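Local coordinates for protein fimbrium subunit Fim1C (Bacteroides vulgatus, PDB 4QB7) that is probably a component of the tip of fimbriae, the cell-surface filaments that mediate adhesion and biofilm formation, at residues A172-K177 against L285-N290; Y291-K296 against I331-I336. All blocks are in the same frame, centred on the assembly; numbering follows the deposited sequence.

Interaction 1: A172-K177 against L285-N290; sequences ANIKVK and LKLKIN. With SO4 (sulfate ion), chain B; SO4 (sulfate ion), chain K.
With CG1 anti to its carbonyl carbon (chi1 -58°) and the branch carried on nearly straight, I174 sends CD1 out toward L287. L287 answers with its own CG beside the backbone N (chi1 -62°), so the two side chains reach tip to tip and I174 CD1 meets L287 CD2 at 4.1 Å. One step further along both strands the meeting is repeated: V176 offers CG2 and I289 its long branch, V176 CG2 lying 4.2 Å from I289 CD1. No hydrogen bond crosses between the segments. Branched aliphatic residues suit these buried places because they bring methyl groups to the middle of the gap without any polar atom to satisfy. The backbones stand well apart, the CA atoms of I174 and L287 being 10.0 Å from each other, as expected of two sheets packed face to face in a beta sandwich; strand 159-178 belongs to a mixed sheet and strand 286-296 to an antiparallel one, an arrangement consistent with the transthyretin-like clan. The in-out alternation of the strands turns the residues between to the outer surfaces. There K288 pairs with E228 in a salt bridge, and K177, its chain extended beyond CG, stands out from the outer face of its sheet, and NZ donates to O4 of a sulfate ion (chain B) at 2.9 Å. A serine in place of K177 would probably leave that sulfate without this positive partner. On the other sheet N290 uses both ends of its amide: OD1 accepts from N309 N, while ND2 donates to O3 of a second sulfate (chain K) at 2.7 Å.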
ATOM      1  N   ALA A 172      -1.657   0.917   8.488  1.00 37.08           N
ATOM      2  CA  ALA A 172      -0.425   0.823   9.287  1.00 37.11           C
ATOM      3  C   ALA A 172      -0.617  -0.029  10.536  1.00 43.70           C
ATOM      4  O   ALA A 172       0.312  -0.729  10.947  1.00 45.23           O
ATOM      5  CB  ALA A 172       0.036   2.207   9.682  1.00 37.92           C
ATOM      6  N   ASN A 173      -1.815   0.041  11.145  1.00 39.08           N
ATOM      7  CA  ASN A 173      -2.160  -0.729  12.326  1.00 38.87           C
ATOM      8  C   ASN A 173      -3.623  -0.621  12.673  1.00 42.15           C
ATOM      9  O   ASN A 173      -4.328   0.254  12.197  1.00 42.15           O
ATOM     10  CB  ASN A 173      -1.326  -0.298  13.545  1.00 41.03           C
ATOM     11  CG  ASN A 173      -0.735  -1.458  14.290  1.00 53.23           C
ATOM     12  OD1 ASN A 173      -1.420  -2.407  14.642  1.00 47.29           O
ATOM     13  ND2 ASN A 173       0.563  -1.432  14.500  1.00 46.72           N
ATOM     14  N   ILE A 174      -4.069  -1.553  13.505  1.00 39.22           N
ATOM     15  CA  ILE A 174      -5.374  -1.625  14.145  1.00 37.63           C
ATOM     16  C   ILE A 174      -5.024  -1.870  15.610  1.00 43.63           C
ATOM     17  O   ILE A 174      -4.395  -2.880  15.935  1.00 42.81           O
ATOM     18  CB  ILE A 174      -6.350  -2.634  13.523  1.00 38.79           C
ATOM     19  CG1 ILE A 174      -6.581  -2.295  12.044  1.00 38.97           C
ATOM     20  CG2 ILE A 174      -7.667  -2.591  14.298  1.00 37.61           C
ATOM     21  CD1 ILE A 174      -7.223  -3.315  11.232  1.00 40.68           C
ATOM     22  N   LYS A 175      -5.283  -0.853  16.456  1.00 40.50           N
ATOM     23  CA  LYS A 175      -4.997  -0.828  17.882  1.00 39.21           C
ATOM     24  C   LYS A 175      -6.300  -0.947  18.679  1.00 44.83           C
ATOM     25  O   LYS A 175      -7.302  -0.365  18.271  1.00 46.36           O
ATOM     26  CB  LYS A 175      -4.283   0.484  18.219  1.00 41.72           C
ATOM     27  CG  LYS A 175      -2.856   0.625  17.692  1.00 39.59           C
ATOM     28  CD  LYS A 175      -2.251   1.873  18.260  1.00 53.09           C
ATOM     29  CE  LYS A 175      -0.808   2.080  17.884  1.00 70.15           C
ATOM     30  NZ  LYS A 175      -0.434   3.515  18.009  1.00 81.34           N
ATOM     31  N   VAL A 176      -6.313  -1.693  19.804  1.00 41.10           N
ATOM     32  CA  VAL A 176      -7.531  -1.883  20.616  1.00 39.46           C
ATOM     33  C   VAL A 176      -7.301  -1.545  22.090  1.00 43.26           C
ATOM     34  O   VAL A 176      -6.228  -1.799  22.618  1.00 43.19           O
ATOM     35  CB  VAL A 176      -8.109  -3.323  20.495  1.00 41.44           C
ATOM     36  CG1 VAL A 176      -9.516  -3.394  21.065  1.00 40.75           C
ATOM     37  CG2 VAL A 176      -8.109  -3.828  19.051  1.00 40.21           C
ATOM     38  N   LYS A 177      -8.326  -1.001  22.769  1.00 40.19           N
ATOM     39  CA  LYS A 177      -8.265  -0.743  24.216  1.00 39.63           C
ATOM     40  C   LYS A 177      -9.665  -0.735  24.830  1.00 44.96           C
ATOM     41  O   LYS A 177     -10.601  -0.313  24.151  1.00 45.60           O
ATOM     42  CB  LYS A 177      -7.556   0.586  24.533  1.00 41.16           C
ATOM     43  CG  LYS A 177      -8.181   1.793  23.873  1.00 40.59           C
ATOM     44  CD  LYS A 177      -7.668   3.079  24.401  1.00 36.87           C
ATOM     45  CE  LYS A 177      -8.193   4.200  23.542  1.00 42.19           C
ATOM     46  NZ  LYS A 177      -7.526   5.487  23.855  1.00 55.51           N
ATOM     47  N   LEU A 285     -16.780   0.305   4.358  1.00 44.76           N
ATOM     48  CA  LEU A 285     -15.808  -0.689   4.790  1.00 42.79           C
ATOM     49  C   LEU A 285     -16.027  -0.951   6.284  1.00 49.49           C
ATOM     50  O   LEU A 285     -16.313  -0.015   7.044  1.00 51.81           O
ATOM     51  CB  LEU A 285     -14.372  -0.246   4.510  1.00 40.88           C
ATOM     52  CG  LEU A 285     -13.979  -0.087   3.048  1.00 43.70           C
ATOM     53  CD1 LEU A 285     -12.641   0.485   2.943  1.00 42.15           C
ATOM     54  CD2 LEU A 285     -14.032  -1.390   2.308  1.00 44.84           C
ATOM     55  N   LYS A 286     -15.957  -2.221   6.694  1.00 43.61           N
ATOM     56  CA  LYS A 286     -16.158  -2.612   8.090  1.00 42.29           C
ATOM     57  C   LYS A 286     -15.128  -3.629   8.538  1.00 45.21           C
ATOM     58  O   LYS A 286     -14.555  -4.320   7.705  1.00 45.26           O
ATOM     59  CB  LYS A 286     -17.558  -3.243   8.284  1.00 44.35           C
ATOM     60  CG  LYS A 286     -18.724  -2.324   8.073  1.00 56.78           C
ATOM     61  CD  LYS A 286     -20.003  -3.111   8.215  1.00 61.78           C
ATOM     62  CE  LYS A 286     -21.049  -2.752   7.193  1.00 63.79           C
ATOM     63  NZ  LYS A 286     -21.705  -1.475   7.541  1.00 69.45           N
ATOM     64  N   LEU A 287     -14.961  -3.776   9.855  1.00 41.45           N
ATOM     65  CA  LEU A 287     -14.140  -4.805  10.480  1.00 40.83           C
ATOM     66  C   LEU A 287     -15.058  -5.783  11.231  1.00 45.32           C
ATOM     67  O   LEU A 287     -16.100  -5.370  11.716  1.00 46.86           O
ATOM     68  CB  LEU A 287     -13.112  -4.198  11.464  1.00 39.99           C
ATOM     69  CG  LEU A 287     -12.049  -3.241  10.931  1.00 43.78           C
ATOM     70  CD1 LEU A 287     -11.236  -2.688  12.091  1.00 44.42           C
ATOM     71  CD2 LEU A 287     -11.117  -3.914   9.953  1.00 40.25           C
ATOM     72  N   LYS A 288     -14.684  -7.062  11.314  1.00 41.13           N
ATOM     73  CA  LYS A 288     -15.368  -8.107  12.087  1.00 40.52           C
ATOM     74  C   LYS A 288     -14.336  -8.570  13.107  1.00 46.53           C
ATOM     75  O   LYS A 288     -13.281  -9.074  12.717  1.00 47.39           O
ATOM     76  CB  LYS A 288     -15.892  -9.258  11.195  1.00 41.83           C
ATOM     77  CG  LYS A 288     -16.958  -8.872  10.163  1.00 43.90           C
ATOM     78  CD  LYS A 288     -18.246  -8.349  10.796  1.00 52.39           C
ATOM     79  CE  LYS A 288     -19.370  -8.270   9.810  1.00 57.63           C
ATOM     80  NZ  LYS A 288     -20.023  -9.585   9.643  1.00 66.25           N
ATOM     81  N   ILE A 289     -14.562  -8.280  14.396  1.00 42.24           N
ATOM     82  CA  ILE A 289     -13.583  -8.584  15.435  1.00 40.30           C
ATOM     83  C   ILE A 289     -14.093  -9.665  16.384  1.00 43.96           C
ATOM     84  O   ILE A 289     -15.311  -9.787  16.623  1.00 42.88           O
ATOM     85  CB  ILE A 289     -13.171  -7.290  16.180  1.00 42.92           C
ATOM     86  CG1 ILE A 289     -11.855  -7.483  16.979  1.00 43.27           C
ATOM     87  CG2 ILE A 289     -14.321  -6.706  17.009  1.00 42.56           C
ATOM     88  CD1 ILE A 289     -11.188  -6.213  17.521  1.00 46.07           C
ATOM     89  N   ASN A 290     -13.129 -10.478  16.894  1.00 39.58           N
ATOM     90  CA  ASN A 290     -13.340 -11.563  17.869  1.00 38.12           C
ATOM     91  C   ASN A 290     -12.485 -11.283  19.087  1.00 40.33           C
ATOM     92  O   ASN A 290     -11.305 -10.994  18.938  1.00 41.73           O
ATOM     93  CB  ASN A 290     -12.955 -12.916  17.267  1.00 34.63           C
ATOM     94  CG  ASN A 290     -13.783 -13.387  16.113  1.00 46.11           C
ATOM     95  OD1 ASN A 290     -14.618 -12.673  15.558  1.00 44.79           O
ATOM     96  ND2 ASN A 290     -13.591 -14.642  15.746  1.00 36.63           N
TER
HETATM   97  S   SO4 B 401      -4.207   5.673  21.910  0.70 59.59           S
HETATM   98  O1  SO4 B 401      -3.118   6.274  22.674  0.70 62.59           O
HETATM   99  O2  SO4 B 401      -5.101   6.703  21.360  0.70 57.89           O
HETATM  100  O3  SO4 B 401      -3.634   4.891  20.805  0.70 60.47           O
HETATM  101  O4  SO4 B 401      -4.937   4.828  22.849  0.70 59.14           O
HETATM  102  S   SO4 K 410     -11.288 -16.792  17.247  0.50 47.95           S
HETATM  103  O1  SO4 K 410     -11.326 -16.518  18.638  0.50 51.59           O
HETATM  104  O2  SO4 K 410     -12.544 -17.418  16.897  0.50 47.83           O
HETATM  105  O3  SO4 K 410     -11.174 -15.539  16.566  0.50 48.91           O
HETATM  106  O4  SO4 K 410     -10.126 -17.674  16.932  0.50 48.97           O

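Interaction 2: Y291-K296 against I331-I336; sequences YDIVTK and IKMNAI. With SO4 (sulfate ion), chain J.
Y291 OH donates to O4 of a sulfate ion (chain J), 2.7 Å away, and this oxygen lies at the edge of the tyrosine ring, in its plane. The face of the same ring is taken by I331, whose CD1 stands over the centre at 4.1 Å from the centroid and only 9° off the ring normal, a CH-pi contact. I331 comes across the tyrosine in the opposite direction, so that its second branch falls near the far end of the ring, with CG2 3.9 Å from Y291 OH. Tyrosine suits the place because it joins a flat apolar surface, which the isoleucine can cover, to a hydroxyl that reaches the anion. Two residues on, I293 divides its branches. With CG1 beside the backbone N (chi1 -50°), CG2 is anti to that nitrogen and meets CE of M333 at 4.2 Å, whereas CD1 turns toward the sulfate. M333 is a selenomethionine; its chain, bent at both chi2 and chi3, folds back to bring CE to the isoleucine and leaves SE 3.8 Å from sulfate O1. An unbranched, flexible chain suits a place where the side chain must bend twice to reach its partner. Within the loop K332 NZ donates to N334 OD1 at 2.9 Å, arriving in the carbonyl plane on a lone pair; from outside it, D179 OD1 accepts from M333 N, and K310 of strand 301-313 donates through NZ to I336 O. The sulfate, probably taken from the crystallisation liquor, thus lies between strand 291-296 and the turn of a beta hairpin, the loop joining antiparallel strands 323-331 and 338-346, whose M333 reaches the facing sheet of the sandwich at I293 and I188.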
ATOM      1  N   TYR A 291     -13.050 -11.318  20.269  1.00 35.56           N
ATOM      2  CA  TYR A 291     -12.290 -11.030  21.487  1.00 34.89           C
ATOM      3  C   TYR A 291     -12.903 -11.741  22.683  1.00 40.37           C
ATOM      4  O   TYR A 291     -14.089 -12.084  22.674  1.00 38.87           O
ATOM      5  CB  TYR A 291     -12.139  -9.509  21.758  1.00 35.78           C
ATOM      6  CG  TYR A 291     -13.435  -8.745  21.874  1.00 37.08           C
ATOM      7  CD1 TYR A 291     -14.129  -8.338  20.739  1.00 39.23           C
ATOM      8  CD2 TYR A 291     -13.951  -8.390  23.119  1.00 37.76           C
ATOM      9  CE1 TYR A 291     -15.316  -7.610  20.837  1.00 42.63           C
ATOM     10  CE2 TYR A 291     -15.146  -7.676  23.232  1.00 38.52           C
ATOM     11  CZ  TYR A 291     -15.824  -7.286  22.085  1.00 47.88           C
ATOM     12  OH  TYR A 291     -16.990  -6.570  22.160  1.00 50.60           O
ATOM     13  N   ASP A 292     -12.054 -12.006  23.689  1.00 38.65           N
ATOM     14  CA  ASP A 292     -12.387 -12.695  24.938  1.00 37.13           C
ATOM     15  C   ASP A 292     -12.142 -11.793  26.112  1.00 40.14           C
ATOM     16  O   ASP A 292     -11.088 -11.162  26.177  1.00 40.06           O
ATOM     17  CB  ASP A 292     -11.523 -13.966  25.060  1.00 38.39           C
ATOM     18  CG  ASP A 292     -11.749 -14.994  23.959  1.00 47.43           C
ATOM     19  OD1 ASP A 292     -12.873 -15.041  23.409  1.00 47.61           O
ATOM     20  OD2 ASP A 292     -10.812 -15.781  23.676  1.00 51.90           O
ATOM     21  N   ILE A 293     -13.120 -11.690  27.023  1.00 37.76           N
ATOM     22  CA  ILE A 293     -13.009 -10.918  28.272  1.00 37.57           C
ATOM     23  C   ILE A 293     -12.849 -11.950  29.366  1.00 42.92           C
ATOM     24  O   ILE A 293     -13.774 -12.718  29.630  1.00 44.66           O
ATOM     25  CB  ILE A 293     -14.170  -9.924  28.508  1.00 40.80           C
ATOM     26  CG1 ILE A 293     -14.404  -9.046  27.242  1.00 41.16           C
ATOM     27  CG2 ILE A 293     -13.895  -9.055  29.779  1.00 39.60           C
ATOM     28  CD1 ILE A 293     -15.702  -8.316  27.257  1.00 50.91           C
ATOM     29  N   VAL A 294     -11.632 -12.058  29.902  1.00 38.63           N
ATOM     30  CA  VAL A 294     -11.248 -13.105  30.854  1.00 37.59           C
ATOM     31  C   VAL A 294     -11.160 -12.554  32.249  1.00 43.17           C
ATOM     32  O   VAL A 294     -10.359 -11.663  32.490  1.00 44.27           O
ATOM     33  CB  VAL A 294      -9.889 -13.731  30.414  1.00 39.57           C
ATOM     34  CG1 VAL A 294      -9.431 -14.824  31.376  1.00 39.34           C
ATOM     35  CG2 VAL A 294      -9.973 -14.255  28.993  1.00 38.14           C
ATOM     36  N   THR A 295     -11.974 -13.093  33.161  1.00 40.91           N
ATOM     37  CA  THR A 295     -12.002 -12.728  34.580  1.00 40.90           C
ATOM     38  C   THR A 295     -11.446 -13.895  35.415  1.00 44.10           C
ATOM     39  O   THR A 295     -11.869 -15.034  35.237  1.00 42.68           O
ATOM     40  CB  THR A 295     -13.413 -12.312  35.031  1.00 49.42           C
ATOM     41  OG1 THR A 295     -13.920 -11.287  34.178  1.00 51.00           O
ATOM     42  CG2 THR A 295     -13.452 -11.834  36.470  1.00 46.15           C
ATOM     43  N   LYS A 296     -10.523 -13.590  36.348  1.00 41.47           N
ATOM     44  CA  LYS A 296      -9.897 -14.556  37.252  1.00 41.30           C
ATOM     45  C   LYS A 296     -10.895 -15.183  38.221  1.00 48.41           C
ATOM     46  O   LYS A 296     -11.715 -14.475  38.811  1.00 48.90           O
ATOM     47  CB  LYS A 296      -8.776 -13.871  38.054  1.00 42.42           C
ATOM     48  CG  LYS A 296      -8.084 -14.748  39.077  1.00 44.62           C
ATOM     49  CD  LYS A 296      -6.868 -14.076  39.651  1.00 47.12           C
ATOM     50  CE  LYS A 296      -6.238 -14.910  40.733  1.00 47.38           C
ATOM     51  NZ  LYS A 296      -4.913 -14.381  41.126  1.00 63.14           N
ATOM     52  N   ILE A 331     -13.277  -0.453  23.022  1.00 43.49           N
ATOM     53  CA  ILE A 331     -14.356  -1.351  23.408  1.00 42.74           C
ATOM     54  C   ILE A 331     -15.020  -0.760  24.648  1.00 48.72           C
ATOM     55  O   ILE A 331     -14.355  -0.588  25.665  1.00 47.80           O
ATOM     56  CB  ILE A 331     -13.845  -2.792  23.623  1.00 43.72           C
ATOM     57  CG1 ILE A 331     -13.071  -3.301  22.372  1.00 42.49           C
ATOM     58  CG2 ILE A 331     -15.023  -3.686  23.979  1.00 43.46           C
ATOM     59  CD1 ILE A 331     -12.435  -4.633  22.538  1.00 41.02           C
ATOM     60  N   LYS A 332     -16.302  -0.363  24.527  1.00 48.22           N
ATOM     61  CA  LYS A 332     -17.089   0.212  25.622  1.00 48.66           C
ATOM     62  C   LYS A 332     -17.556  -0.918  26.506  1.00 54.49           C
ATOM     63  O   LYS A 332     -18.263  -1.807  26.029  1.00 57.67           O
ATOM     64  CB  LYS A 332     -18.278   1.018  25.094  1.00 52.07           C
ATOM     65  CG  LYS A 332     -17.948   2.467  24.759  1.00 70.92           C
ATOM     66  CD  LYS A 332     -19.229   3.327  24.728  1.00 86.82           C
ATOM     67  CE  LYS A 332     -19.704   3.785  26.096  1.00 99.71           C
ATOM     68  NZ  LYS A 332     -21.185   3.660  26.261  1.00106.08           N
HETATM   69  N   MSE A 333     -17.117  -0.928  27.772  1.00 48.02           N
HETATM   70  CA  MSE A 333     -17.434  -1.982  28.731  1.00 45.05           C
HETATM   71  C   MSE A 333     -18.858  -1.903  29.287  1.00 50.22           C
HETATM   72  O   MSE A 333     -19.337  -2.914  29.764  1.00 48.84           O
HETATM   73  CB  MSE A 333     -16.426  -1.971  29.882  1.00 46.01           C
HETATM   74  CG  MSE A 333     -14.979  -2.213  29.424  1.00 50.23           C
HETATM   75 SE   MSE A 333     -14.717  -3.946  28.545  0.75 53.36          SE
HETATM   76  CE  MSE A 333     -15.222  -5.064  29.901  1.00 46.73           C
ATOM     77  N   ASN A 334     -19.543  -0.749  29.229  1.00 50.73           N
ATOM     78  CA  ASN A 334     -20.919  -0.690  29.755  1.00 52.40           C
ATOM     79  C   ASN A 334     -21.973  -0.861  28.654  1.00 62.20           C
ATOM     80  O   ASN A 334     -23.167  -0.739  28.929  1.00 63.75           O
ATOM     81  CB  ASN A 334     -21.177   0.618  30.531  1.00 48.23           C
ATOM     82  CG  ASN A 334     -21.038   1.887  29.735  1.00 66.78           C
ATOM     83  OD1 ASN A 334     -20.902   1.879  28.514  1.00 61.56           O
ATOM     84  ND2 ASN A 334     -21.078   3.021  30.421  1.00 60.73           N
ATOM     85  N   ALA A 335     -21.538  -1.131  27.416  1.00 62.11           N
ATOM     86  CA  ALA A 335     -22.427  -1.265  26.263  1.00 63.24           C
ATOM     87  C   ALA A 335     -21.938  -2.348  25.277  1.00 71.54           C
ATOM     88  O   ALA A 335     -21.061  -3.145  25.612  1.00 69.83           O
ATOM     89  CB  ALA A 335     -22.552   0.088  25.560  1.00 64.10           C
ATOM     90  N   ILE A 336     -22.570  -2.387  24.079  1.00 72.72           N
ATOM     91  CA  ILE A 336     -22.326  -3.255  22.906  1.00 72.49           C
ATOM     92  C   ILE A 336     -21.174  -2.624  22.131  1.00 70.99           C
ATOM     93  O   ILE A 336     -20.149  -3.245  21.925  1.00 70.36           O
ATOM     94  CB  ILE A 336     -23.652  -3.320  22.040  1.00 78.06           C
ATOM     95  CG1 ILE A 336     -24.833  -3.937  22.802  1.00 80.03           C
ATOM     96  CG2 ILE A 336     -23.474  -3.952  20.652  1.00 79.70           C
ATOM     97  CD1 ILE A 336     -25.942  -2.852  23.231  1.00 95.84           C
TER
HETATM   98  S   SO4 J 409     -18.486  -5.368  25.335  0.60100.42           S
HETATM   99  O1  SO4 J 409     -17.740  -4.999  26.538  0.60 99.75           O
HETATM  100  O2  SO4 J 409     -19.849  -5.730  25.735  0.60101.72           O
HETATM  101  O3  SO4 J 409     -18.496  -4.255  24.371  0.60 99.41           O
HETATM  102  O4  SO4 J 409     -17.869  -6.514  24.698  0.60 99.89           O

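How the interactions relate
Both interactions draw on strand 286-296, whose inward residues L287 and I289 serve interaction 1 and Y291 and I293 interaction 2, one row continuing into the other. Their centres are about 15 Å apart, the first about 17 Å and the second about 33 Å from the centre of the chain, so the row runs outward toward one end of the molecule. The opposing partners are joined too: V176 CG1 packs on I331 CD1 at 3.5 Å, and K177 O probably accepts a hydrogen bond from I331 N at 2.9 Å. I331 CD1 thereby links the two apolar groups. The sulfates differ: chains B and K lie at the outer sides of interaction 1, chain J between the segments of interaction 2.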